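Nitrophorin Cim l NP (Cimex lectularius, PDB 2IMQ) carries nitric oxide on a heme group in bed-bug saliva and delivers the gas to the host during feeding, widening its blood vessels. Local coordinates at residues A5-H10 with K127-T132; E27-N32 with I40-Q45; G194-D199 with T242-Y247. All coordinates share one frame; numbering follows the deposited sequence.

Interaction 1. Residues A5-H10 with K127-T132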
loop_
_atom_site.group_PDB
_atom_site.type_symbol
_atom_site.label_atom_id
_atom_site.label_comp_id
_atom_site.label_asym_id
_atom_site.label_seq_id
_atom_site.Cartn_x
_atom_site.Cartn_y
_atom_site.Cartn_z
ATOM N N ALA A 5 -5.429 -12.568 -21.219
ATOM C CA ALA A 5 -6.758 -12.294 -20.732
ATOM C C ALA A 5 -6.661 -11.668 -19.336
ATOM O O ALA A 5 -7.448 -10.800 -19.020
ATOM C CB ALA A 5 -7.548 -13.551 -20.661
ATOM N N GLN A 6 -5.744 -12.164 -18.507
ATOM C CA GLN A 6 -5.609 -11.687 -17.121
ATOM C C GLN A 6 -4.167 -11.452 -16.721
ATOM O O GLN A 6 -3.240 -12.018 -17.304
ATOM C CB GLN A 6 -6.218 -12.690 -16.140
ATOM C CG GLN A 6 -7.665 -13.000 -16.403
ATOM C CD GLN A 6 -8.285 -13.912 -15.365
ATOM O OE1 GLN A 6 -7.815 -15.034 -15.173
ATOM N NE2 GLN A 6 -9.354 -13.435 -14.690
ATOM N N LEU A 7 -3.980 -10.636 -15.681
ATOM C CA LEU A 7 -2.700 -10.445 -15.100
ATOM C C LEU A 7 -2.860 -10.528 -13.592
ATOM O O LEU A 7 -3.955 -10.256 -13.039
ATOM C CB LEU A 7 -2.106 -9.090 -15.517
ATOM C CG LEU A 7 -1.810 -8.880 -17.009
ATOM C CD1 LEU A 7 -1.540 -7.456 -17.333
ATOM C CD2 LEU A 7 -0.661 -9.767 -17.422
ATOM N N SER A 8 -1.768 -10.861 -12.921
ATOM C CA SER A 8 -1.726 -10.836 -11.444
ATOM C C SER A 8 -0.856 -9.712 -10.911
ATOM O O SER A 8 0.132 -9.330 -11.511
ATOM C CB SER A 8 -1.244 -12.155 -10.895
ATOM O OG SER A 8 0.023 -12.460 -11.359
ATOM N N VAL A 9 -1.299 -9.157 -9.794
ATOM C CA VAL A 9 -0.650 -8.030 -9.166
ATOM C C VAL A 9 -0.515 -8.378 -7.709
ATOM O O VAL A 9 -1.482 -8.849 -7.097
ATOM C CB VAL A 9 -1.517 -6.715 -9.266
ATOM C CG1 VAL A 9 -0.828 -5.525 -8.561
ATOM C CG2 VAL A 9 -1.847 -6.428 -10.700
ATOM N N HIS A 10 0.694 -8.204 -7.169
ATOM C CA HIS A 10 0.934 -8.239 -5.712
ATOM C C HIS A 10 1.278 -6.847 -5.257
ATOM O O HIS A 10 2.072 -6.163 -5.899
ATOM C CB HIS A 10 2.107 -9.173 -5.359
ATOM C CG HIS A 10 1.808 -10.632 -5.535
ATOM N ND1 HIS A 10 2.622 -11.627 -5.019
ATOM C CD2 HIS A 10 0.784 -11.260 -6.165
ATOM C CE1 HIS A 10 2.108 -12.802 -5.343
ATOM N NE2 HIS A 10 1.005 -12.611 -6.051
ATOM N N LYS A 127 -3.864 -1.176 -21.524
ATOM C CA LYS A 127 -4.586 -0.939 -20.270
ATOM C C LYS A 127 -3.698 -0.167 -19.326
ATOM O O LYS A 127 -2.527 -0.513 -19.164
ATOM C CB LYS A 127 -4.962 -2.264 -19.634
ATOM C CG LYS A 127 -5.845 -3.158 -20.452
ATOM C CD LYS A 127 -7.176 -2.539 -20.724
ATOM C CE LYS A 127 -7.938 -3.286 -21.820
ATOM N NZ LYS A 127 -7.959 -2.461 -23.048
ATOM N N ARG A 128 -4.278 0.852 -18.683
ATOM C CA ARG A 128 -3.522 1.745 -17.823
ATOM C C ARG A 128 -3.653 1.368 -16.363
ATOM O O ARG A 128 -4.741 1.243 -15.863
ATOM C CB ARG A 128 -3.891 3.213 -17.986
ATOM C CG ARG A 128 -2.901 4.148 -17.326
ATOM C CD ARG A 128 -2.437 5.183 -18.184
ATOM N NE ARG A 128 -1.448 6.076 -17.645
ATOM C CZ ARG A 128 -0.180 6.085 -17.964
ATOM N NH1 ARG A 128 0.334 5.131 -18.741
ATOM N NH2 ARG A 128 0.609 7.035 -17.473
ATOM N N PHE A 129 -2.504 1.128 -15.750
ATOM C CA PHE A 129 -2.372 0.848 -14.295
ATOM C C PHE A 129 -1.920 2.094 -13.568
ATOM O O PHE A 129 -1.052 2.809 -14.054
ATOM C CB PHE A 129 -1.313 -0.240 -14.038
ATOM C CG PHE A 129 -1.723 -1.607 -14.435
ATOM C CD1 PHE A 129 -1.723 -1.994 -15.779
ATOM C CD2 PHE A 129 -2.088 -2.536 -13.489
ATOM C CE1 PHE A 129 -2.102 -3.273 -16.161
ATOM C CE2 PHE A 129 -2.459 -3.807 -13.852
ATOM C CZ PHE A 129 -2.452 -4.177 -15.217
ATOM N N SER A 130 -2.469 2.332 -12.370
ATOM C CA SER A 130 -1.986 3.378 -11.489
ATOM C C SER A 130 -1.879 2.781 -10.102
ATOM O O SER A 130 -2.777 2.124 -9.658
ATOM C CB SER A 130 -2.935 4.607 -11.447
ATOM O OG SER A 130 -3.011 5.266 -12.714
ATOM N N PHE A 131 -0.765 3.088 -9.499
ATOM C CA PHE A 131 -0.460 2.763 -8.094
ATOM C C PHE A 131 -0.192 4.015 -7.288
ATOM O O PHE A 131 0.667 4.815 -7.651
ATOM C CB PHE A 131 0.768 1.846 -8.001
ATOM C CG PHE A 131 0.527 0.487 -8.577
ATOM C CD1 PHE A 131 0.626 0.270 -9.950
ATOM C CD2 PHE A 131 0.066 -0.539 -7.786
ATOM C CE1 PHE A 131 0.362 -0.974 -10.467
ATOM C CE2 PHE A 131 -0.189 -1.775 -8.306
ATOM C CZ PHE A 131 -0.064 -1.993 -9.654
ATOM N N THR A 132 -0.940 4.198 -6.196
ATOM C CA THR A 132 -0.822 5.315 -5.312
ATOM C C THR A 132 -0.403 4.854 -3.937
ATOM O O THR A 132 -0.887 3.861 -3.438
ATOM C CB THR A 132 -2.181 6.037 -5.205
ATOM O OG1 THR A 132 -2.493 6.554 -6.483
ATOM C CG2 THR A 132 -2.178 7.191 -4.217
#
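Phe129 and Phe131 reach across to Leu7 and Val9 from a strand pinned on its far side by Ser130, whose OG is gripped by two other hydroxyls, Ser121 OG and Ser163 OG. The contact itself is wholly apolar. Val9 touches both rings, giving one methyl to each. Its CG1, anti to the backbone N (chi1 179°), meets the edge of the Phe131 ring close to the ring plane, 3.8 Å from Phe131 CZ and equally near Phe131 CE2. The other branch slides past Phe129 in the opposite direction, with Val9 CG2 4.1 Å from Phe129 CE2. Leu7 adds a second methyl to that ring, coming in at a slant with Leu7 CD1 4.0 Å from Phe129 CZ. Both phenylalanines turn CG anti to the carbonyl carbon, which sends the two rings out from their strand side by side. All four residues are buried. Phe165 and Phe167 of strand 165-169 pack against the rings of Phe129 and Phe131, while Ile124 touches Leu7 as well as Phe129. Strands 6-10 and 127-132 run almost parallel, 9° apart, but their axes come no closer than 11.5 Å, much too far for backbone pairing. Side chains bridge the distance, two aliphatic from one strand and two aromatic from the other. This is face-to-face packing of two sheets, part of the hydrophobic interior of the beta-sandwich characteristic of the DNase I-like fold.

Interaction 2. Residues E27-N32 with I40-Q45; sequences ELLGLN and IAVAVQ. With HEM (protoporphyrin IX containing Fe), chain B.
Leu29 turns its CB toward the strand and packs on Ile40 and Val42. From CB the chain goes on to CG, placed beside the backbone N (chi1 -52°), and there it forks. The CD2 branch makes the contact: Leu29 CD2 rests 3.7 Å from Val42 CG2 and 4.2 Å from Ile40 CG2, a methyl laid against two methyls of alternate strand residues. The leucine crosses both side chains at about a right angle. Leu31 adds a looser touch through its tip, Leu31 CD1 being 4.3 Å from Ile40 CD1. Gly30 between them has a positive phi of 76° and ends the short helix in a Schellman motif; Gly30 N is bonded to Glu27 O at 3.1 Å. This turn brings Leu31 round to the same side as Leu29. Farther along the strand Val44 meets the cofactor, with Val44 CG1 3.6 Å from the heme methyl CMB. Leu68 of helix 57-70, the helix that carries the iron ligand Cys60, closes over Leu29, Leu31 and Ile40. Helix 26-29 links the neighbouring parallel strands 6-17 and 39-46 in a beta-alpha-beta unit and lies on strand 39-46, which itself runs between strands 6-17 and 84-91.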
loop_
_atom_site.group_PDB
_atom_site.type_symbol
_atom_site.label_atom_id
_atom_site.label_comp_id
_atom_site.label_asym_id
_atom_site.label_seq_id
_atom_site.Cartn_x
_atom_site.Cartn_y
_atom_site.Cartn_z
ATOM N N GLU A 27 8.998 -13.634 0.991
ATOM C CA GLU A 27 7.788 -13.686 1.745
ATOM C C GLU A 27 7.027 -12.335 1.695
ATOM O O GLU A 27 5.806 -12.317 1.504
ATOM C CB GLU A 27 8.097 -14.033 3.182
ATOM C CG GLU A 27 6.886 -14.218 4.059
ATOM C CD GLU A 27 7.242 -14.606 5.486
ATOM O OE1 GLU A 27 6.313 -14.834 6.262
ATOM O OE2 GLU A 27 8.437 -14.670 5.844
ATOM N N LEU A 28 7.765 -11.243 1.852
ATOM C CA LEU A 28 7.203 -9.900 1.843
ATOM C C LEU A 28 6.430 -9.633 0.563
ATOM O O LEU A 28 5.401 -8.963 0.571
ATOM C CB LEU A 28 8.344 -8.888 2.011
ATOM C CG LEU A 28 7.874 -7.465 2.195
ATOM C CD1 LEU A 28 7.245 -7.230 3.533
ATOM C CD2 LEU A 28 8.974 -6.474 1.976
ATOM N N LEU A 29 6.920 -10.170 -0.560
ATOM C CA LEU A 29 6.339 -9.905 -1.863
ATOM C C LEU A 29 5.403 -11.002 -2.333
ATOM O O LEU A 29 4.819 -10.918 -3.403
ATOM C CB LEU A 29 7.437 -9.685 -2.899
ATOM C CG LEU A 29 8.478 -8.667 -2.523
ATOM C CD1 LEU A 29 9.551 -8.665 -3.577
ATOM C CD2 LEU A 29 7.913 -7.359 -2.360
ATOM N N GLY A 30 5.175 -12.016 -1.513
ATOM C CA GLY A 30 4.244 -13.058 -1.843
ATOM C C GLY A 30 4.792 -14.051 -2.861
ATOM O O GLY A 30 4.003 -14.603 -3.589
ATOM N N LEU A 31 6.109 -14.264 -2.866
ATOM C CA LEU A 31 6.817 -15.097 -3.867
ATOM C C LEU A 31 7.255 -16.460 -3.307
ATOM O O LEU A 31 7.714 -17.348 -4.049
ATOM C CB LEU A 31 8.031 -14.337 -4.409
ATOM C CG LEU A 31 7.694 -12.996 -5.057
ATOM C CD1 LEU A 31 8.971 -12.256 -5.560
ATOM C CD2 LEU A 31 6.690 -13.139 -6.132
ATOM N N ASN A 32 7.079 -16.647 -2.018
ATOM C CA ASN A 32 7.615 -17.797 -1.306
ATOM C C ASN A 32 6.855 -19.099 -1.509
ATOM O O ASN A 32 7.273 -20.125 -0.939
ATOM C CB ASN A 32 7.647 -17.486 0.197
ATOM C CG ASN A 32 6.223 -17.257 0.792
ATOM O OD1 ASN A 32 5.849 -17.885 1.786
ATOM N ND2 ASN A 32 5.436 -16.358 0.189
ATOM N N ILE A 40 4.382 -6.065 -9.391
ATOM C CA ILE A 40 4.553 -5.958 -7.926
ATOM C C ILE A 40 4.759 -4.517 -7.542
ATOM O O ILE A 40 5.553 -3.794 -8.166
ATOM C CB ILE A 40 5.817 -6.750 -7.480
ATOM C CG1 ILE A 40 5.714 -8.242 -7.794
ATOM C CG2 ILE A 40 6.045 -6.605 -6.012
ATOM C CD1 ILE A 40 7.036 -9.010 -7.584
ATOM N N ALA A 41 4.026 -4.059 -6.525
ATOM C CA ALA A 41 4.193 -2.714 -6.020
ATOM C C ALA A 41 4.512 -2.785 -4.521
ATOM O O ALA A 41 3.885 -3.581 -3.808
ATOM C CB ALA A 41 2.979 -1.895 -6.250
ATOM N N VAL A 42 5.477 -1.994 -4.110
ATOM C CA VAL A 42 5.939 -1.903 -2.727
ATOM C C VAL A 42 5.849 -0.480 -2.216
ATOM O O VAL A 42 6.460 0.408 -2.796
ATOM C CB VAL A 42 7.426 -2.360 -2.627
ATOM C CG1 VAL A 42 7.903 -2.327 -1.176
ATOM C CG2 VAL A 42 7.575 -3.787 -3.260
ATOM N N ALA A 43 5.115 -0.253 -1.145
ATOM C CA ALA A 43 4.957 1.084 -0.599
ATOM C C ALA A 43 5.412 1.030 0.862
ATOM O O ALA A 43 5.048 0.133 1.640
ATOM C CB ALA A 43 3.514 1.574 -0.660
ATOM N N VAL A 44 6.165 2.022 1.243
ATOM C CA VAL A 44 6.572 2.183 2.633
ATOM C C VAL A 44 6.305 3.595 3.111
ATOM O O VAL A 44 6.264 4.545 2.326
ATOM C CB VAL A 44 8.036 1.856 2.889
ATOM C CG1 VAL A 44 8.256 0.450 2.760
ATOM C CG2 VAL A 44 8.950 2.616 1.987
ATOM N N GLN A 45 6.064 3.704 4.419
ATOM C CA GLN A 45 5.945 4.948 5.087
ATOM C C GLN A 45 6.905 4.914 6.221
ATOM O O GLN A 45 7.034 3.925 6.940
ATOM C CB GLN A 45 4.523 5.134 5.624
ATOM C CG GLN A 45 4.410 6.344 6.537
ATOM C CD GLN A 45 3.036 6.695 6.938
ATOM O OE1 GLN A 45 2.055 6.428 6.228
ATOM N NE2 GLN A 45 2.970 7.382 8.065
HETATM C CHA HEM B . 14.983 2.110 -2.467
HETATM C CHB HEM B . 12.013 -0.780 0.049
HETATM C CHC HEM B . 13.509 1.264 4.142
HETATM C CHD HEM B . 16.215 4.348 1.714
HETATM C C1A HEM B . 14.080 1.130 -2.171
HETATM C C2A HEM B . 13.441 0.236 -3.106
HETATM C C3A HEM B . 12.591 -0.537 -2.383
HETATM C C4A HEM B . 12.701 -0.175 -0.999
HETATM C CMA HEM B . 11.719 -1.651 -2.932
HETATM C CAA HEM B . 13.664 0.150 -4.634
HETATM C CBA HEM B . 14.711 -0.987 -4.781
HETATM C CGA HEM B . 15.131 -1.171 -6.232
HETATM O O1A HEM B . 15.949 -0.388 -6.711
HETATM O O2A HEM B . 14.696 -2.147 -6.893
HETATM C C1B HEM B . 12.182 -0.480 1.364
HETATM C C2B HEM B . 11.517 -1.146 2.457
HETATM C C3B HEM B . 11.923 -0.598 3.596
HETATM C C4B HEM B . 12.875 0.430 3.260
HETATM C CMB HEM B . 10.569 -2.244 2.126
HETATM C CAB HEM B . 11.510 -0.921 5.023
HETATM C CBB HEM B . 10.967 -2.106 5.337
HETATM C C1C HEM B . 14.410 2.260 3.902
HETATM C C2C HEM B . 15.012 3.146 4.866
HETATM C C3C HEM B . 15.812 3.954 4.177
HETATM C C4C HEM B . 15.635 3.704 2.781
HETATM C CMC HEM B . 14.929 3.036 6.393
HETATM C CAC HEM B . 16.705 5.046 4.749
HETATM C CBC HEM B . 16.214 6.062 5.455
HETATM C C1D HEM B . 16.081 4.050 0.376
HETATM C C2D HEM B . 16.671 4.835 -0.682
HETATM C C3D HEM B . 16.324 4.135 -1.955
HETATM C C4D HEM B . 15.523 2.998 -1.582
HETATM C CMD HEM B . 17.525 6.094 -0.531
HETATM C CAD HEM B . 16.747 4.637 -3.347
HETATM C CBD HEM B . 18.250 4.428 -3.427
HETATM C CGD HEM B . 18.722 4.558 -4.842
HETATM O O1D HEM B . 19.971 4.413 -5.047
HETATM O O2D HEM B . 17.851 4.806 -5.726
HETATM N NA HEM B . 13.633 0.856 -0.883
HETATM N NB HEM B . 12.987 0.496 1.883
HETATM N NC HEM B . 14.785 2.649 2.651
HETATM N ND HEM B . 15.395 2.990 -0.204
HETATM FE FE HEM B . 14.317 1.664 0.877
#

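Interaction 3. Residues G194-D199 with T242-Y247; sequences GLMAFD and TDRALY
Arg244 grips Asp199 end-on with two nitrogens, one to each carboxylate oxygen. Arg244 NH2 gives the straighter bond, 3.0 Å to Asp199 OD2 at 173°, with the oxygen in the guanidinium plane. Arg244 NH1 reaches Asp199 OD1 at 2.9 Å on its syn side, and this bond is more bent, at 144°. The two flat groups are not coplanar: their planes stand 60° apart, and NH2 comes to OD2 from above the carboxylate plane. The arginine chain is bent at chi2 and chi3, which folds its head toward the aspartate. Other partners fix both ends, for Arg244 NE forms a salt bridge with Glu215, Arg244 NH1 also bonds Trp241 O, and Asp199 OD2 caps Leu201 N at the start of helix 201-206. The two acids probably balance the buried charge of the guanidinium. A type I turn from Met196 to Asp199, closed by Asp199 N to Met196 O at 3.1 Å, delivers the carboxylate. Farther out, Val174 packs on both Asp199 and Arg244. The arrangement is a buried bidentate salt bridge tying strand 243-248, an outermost strand of its sheet, to the turn between helices 192-196 and 201-206.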
loop_
_atom_site.group_PDB
_atom_site.type_symbol
_atom_site.label_atom_id
_atom_site.label_comp_id
_atom_site.label_asym_id
_atom_site.label_seq_id
_atom_site.Cartn_x
_atom_site.Cartn_y
_atom_site.Cartn_z
ATOM N N GLY A 194 -16.876 -7.231 13.559
ATOM C CA GLY A 194 -17.411 -6.428 14.632
ATOM C C GLY A 194 -16.503 -5.273 14.939
ATOM O O GLY A 194 -16.963 -4.145 15.188
ATOM N N LEU A 195 -15.210 -5.500 14.944
ATOM C CA LEU A 195 -14.243 -4.428 15.189
ATOM C C LEU A 195 -14.166 -3.474 13.984
ATOM O O LEU A 195 -14.062 -2.245 14.134
ATOM C CB LEU A 195 -12.885 -4.989 15.580
ATOM C CG LEU A 195 -11.841 -3.953 16.011
ATOM C CD1 LEU A 195 -12.358 -3.124 17.129
ATOM C CD2 LEU A 195 -10.578 -4.599 16.331
ATOM N N MET A 196 -14.268 -4.044 12.798
ATOM C CA MET A 196 -14.287 -3.273 11.563
ATOM C C MET A 196 -15.450 -2.316 11.499
ATOM O O MET A 196 -15.409 -1.316 10.788
ATOM C CB MET A 196 -14.278 -4.200 10.335
ATOM C CG MET A 196 -13.798 -3.556 9.046
ATOM S SD MET A 196 -12.035 -3.082 9.278
ATOM C CE MET A 196 -11.072 -4.382 8.774
ATOM N N ALA A 197 -16.510 -2.562 12.259
ATOM C CA ALA A 197 -17.624 -1.617 12.349
ATOM C C ALA A 197 -17.178 -0.233 12.872
ATOM O O ALA A 197 -17.778 0.751 12.536
ATOM C CB ALA A 197 -18.748 -2.164 13.157
ATOM N N PHE A 198 -16.084 -0.182 13.622
ATOM C CA PHE A 198 -15.532 1.054 14.219
ATOM C C PHE A 198 -14.408 1.645 13.370
ATOM O O PHE A 198 -13.919 2.723 13.681
ATOM C CB PHE A 198 -15.037 0.768 15.628
ATOM C CG PHE A 198 -16.107 0.266 16.509
ATOM C CD1 PHE A 198 -16.207 -1.075 16.816
ATOM C CD2 PHE A 198 -17.046 1.132 17.036
ATOM C CE1 PHE A 198 -17.223 -1.540 17.605
ATOM C CE2 PHE A 198 -18.056 0.629 17.865
ATOM C CZ PHE A 198 -18.134 -0.682 18.116
ATOM N N ASP A 199 -13.983 0.956 12.318
ATOM C CA ASP A 199 -12.950 1.440 11.470
ATOM C C ASP A 199 -13.434 2.674 10.701
ATOM O O ASP A 199 -14.572 2.780 10.289
ATOM C CB ASP A 199 -12.510 0.315 10.502
ATOM C CG ASP A 199 -11.499 0.806 9.519
ATOM O OD1 ASP A 199 -10.283 0.873 9.854
ATOM O OD2 ASP A 199 -11.846 1.091 8.333
ATOM N N THR A 242 -3.762 -0.400 9.903
ATOM C CA THR A 242 -3.010 0.762 9.435
ATOM C C THR A 242 -2.695 0.675 7.948
ATOM O O THR A 242 -3.295 1.382 7.127
ATOM C CB THR A 242 -1.830 0.994 10.318
ATOM O OG1 THR A 242 -1.040 -0.177 10.344
ATOM C CG2 THR A 242 -2.280 1.275 11.705
ATOM N N ASP A 243 -1.880 -0.284 7.569
ATOM C CA ASP A 243 -1.614 -0.546 6.126
ATOM C C ASP A 243 -2.843 -1.158 5.470
ATOM O O ASP A 243 -3.385 -2.140 5.982
ATOM C CB ASP A 243 -0.425 -1.477 5.988
ATOM C CG ASP A 243 0.868 -0.728 6.255
ATOM O OD1 ASP A 243 1.313 0.006 5.308
ATOM O OD2 ASP A 243 1.488 -0.745 7.353
ATOM N N ARG A 244 -3.263 -0.612 4.337
ATOM C CA ARG A 244 -4.429 -1.027 3.633
ATOM C C ARG A 244 -4.109 -1.114 2.169
ATOM O O ARG A 244 -3.215 -0.450 1.660
ATOM C CB ARG A 244 -5.615 -0.034 3.822
ATOM C CG ARG A 244 -5.826 0.432 5.248
ATOM C CD ARG A 244 -6.322 -0.625 6.224
ATOM N NE ARG A 244 -7.742 -0.845 6.142
ATOM C CZ ARG A 244 -8.644 -0.223 6.880
ATOM N NH1 ARG A 244 -8.284 0.662 7.812
ATOM N NH2 ARG A 244 -9.936 -0.469 6.661
ATOM N N ALA A 245 -4.901 -1.924 1.476
ATOM C CA ALA A 245 -4.915 -1.956 -0.000
ATOM C C ALA A 245 -6.308 -1.745 -0.494
ATOM O O ALA A 245 -7.230 -2.470 -0.103
ATOM C CB ALA A 245 -4.397 -3.313 -0.511
ATOM N N LEU A 246 -6.466 -0.749 -1.344
ATOM C CA LEU A 246 -7.742 -0.429 -1.960
ATOM C C LEU A 246 -7.563 -0.577 -3.462
ATOM O O LEU A 246 -6.493 -0.355 -4.028
ATOM C CB LEU A 246 -8.152 1.016 -1.685
ATOM C CG LEU A 246 -8.221 1.417 -0.257
ATOM C CD1 LEU A 246 -8.625 2.888 -0.173
ATOM C CD2 LEU A 246 -9.138 0.509 0.561
ATOM N N TYR A 247 -8.649 -0.950 -4.129
ATOM C CA TYR A 247 -8.636 -1.104 -5.583
ATOM C C TYR A 247 -9.873 -0.553 -6.225
ATOM O O TYR A 247 -10.912 -0.463 -5.597
ATOM C CB TYR A 247 -8.504 -2.581 -5.973
ATOM C CG TYR A 247 -9.633 -3.491 -5.604
ATOM C CD1 TYR A 247 -10.667 -3.794 -6.526
ATOM C CD2 TYR A 247 -9.728 -4.066 -4.374
ATOM C CE1 TYR A 247 -11.725 -4.656 -6.191
ATOM C CE2 TYR A 247 -10.758 -4.945 -4.060
ATOM C CZ TYR A 247 -11.754 -5.227 -4.942
ATOM O OH TYR A 247 -12.766 -6.112 -4.544
#

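Overall arrangement
From the N terminus, strand 6-17 opens interaction 1 and leads into helix 26-29. Interaction 2 closes first, a short loop returning from that helix to strand 39-46 beside the heme. It lies wholly within the much longer loop that interaction 1 closes when the chain arrives at strand 127-135 in the second sheet. The two touch directly: His10 bonds through its backbone to Ala41 and through its ring to Leu29 O, while Phe131 packs on Ala41. Interaction 3 follows in series, joining the turn after helix 192-196 to strand 243-248 of the second sheet. Together they link sheet to sheet, a crossover helix to the first sheet, and a distant turn to the second.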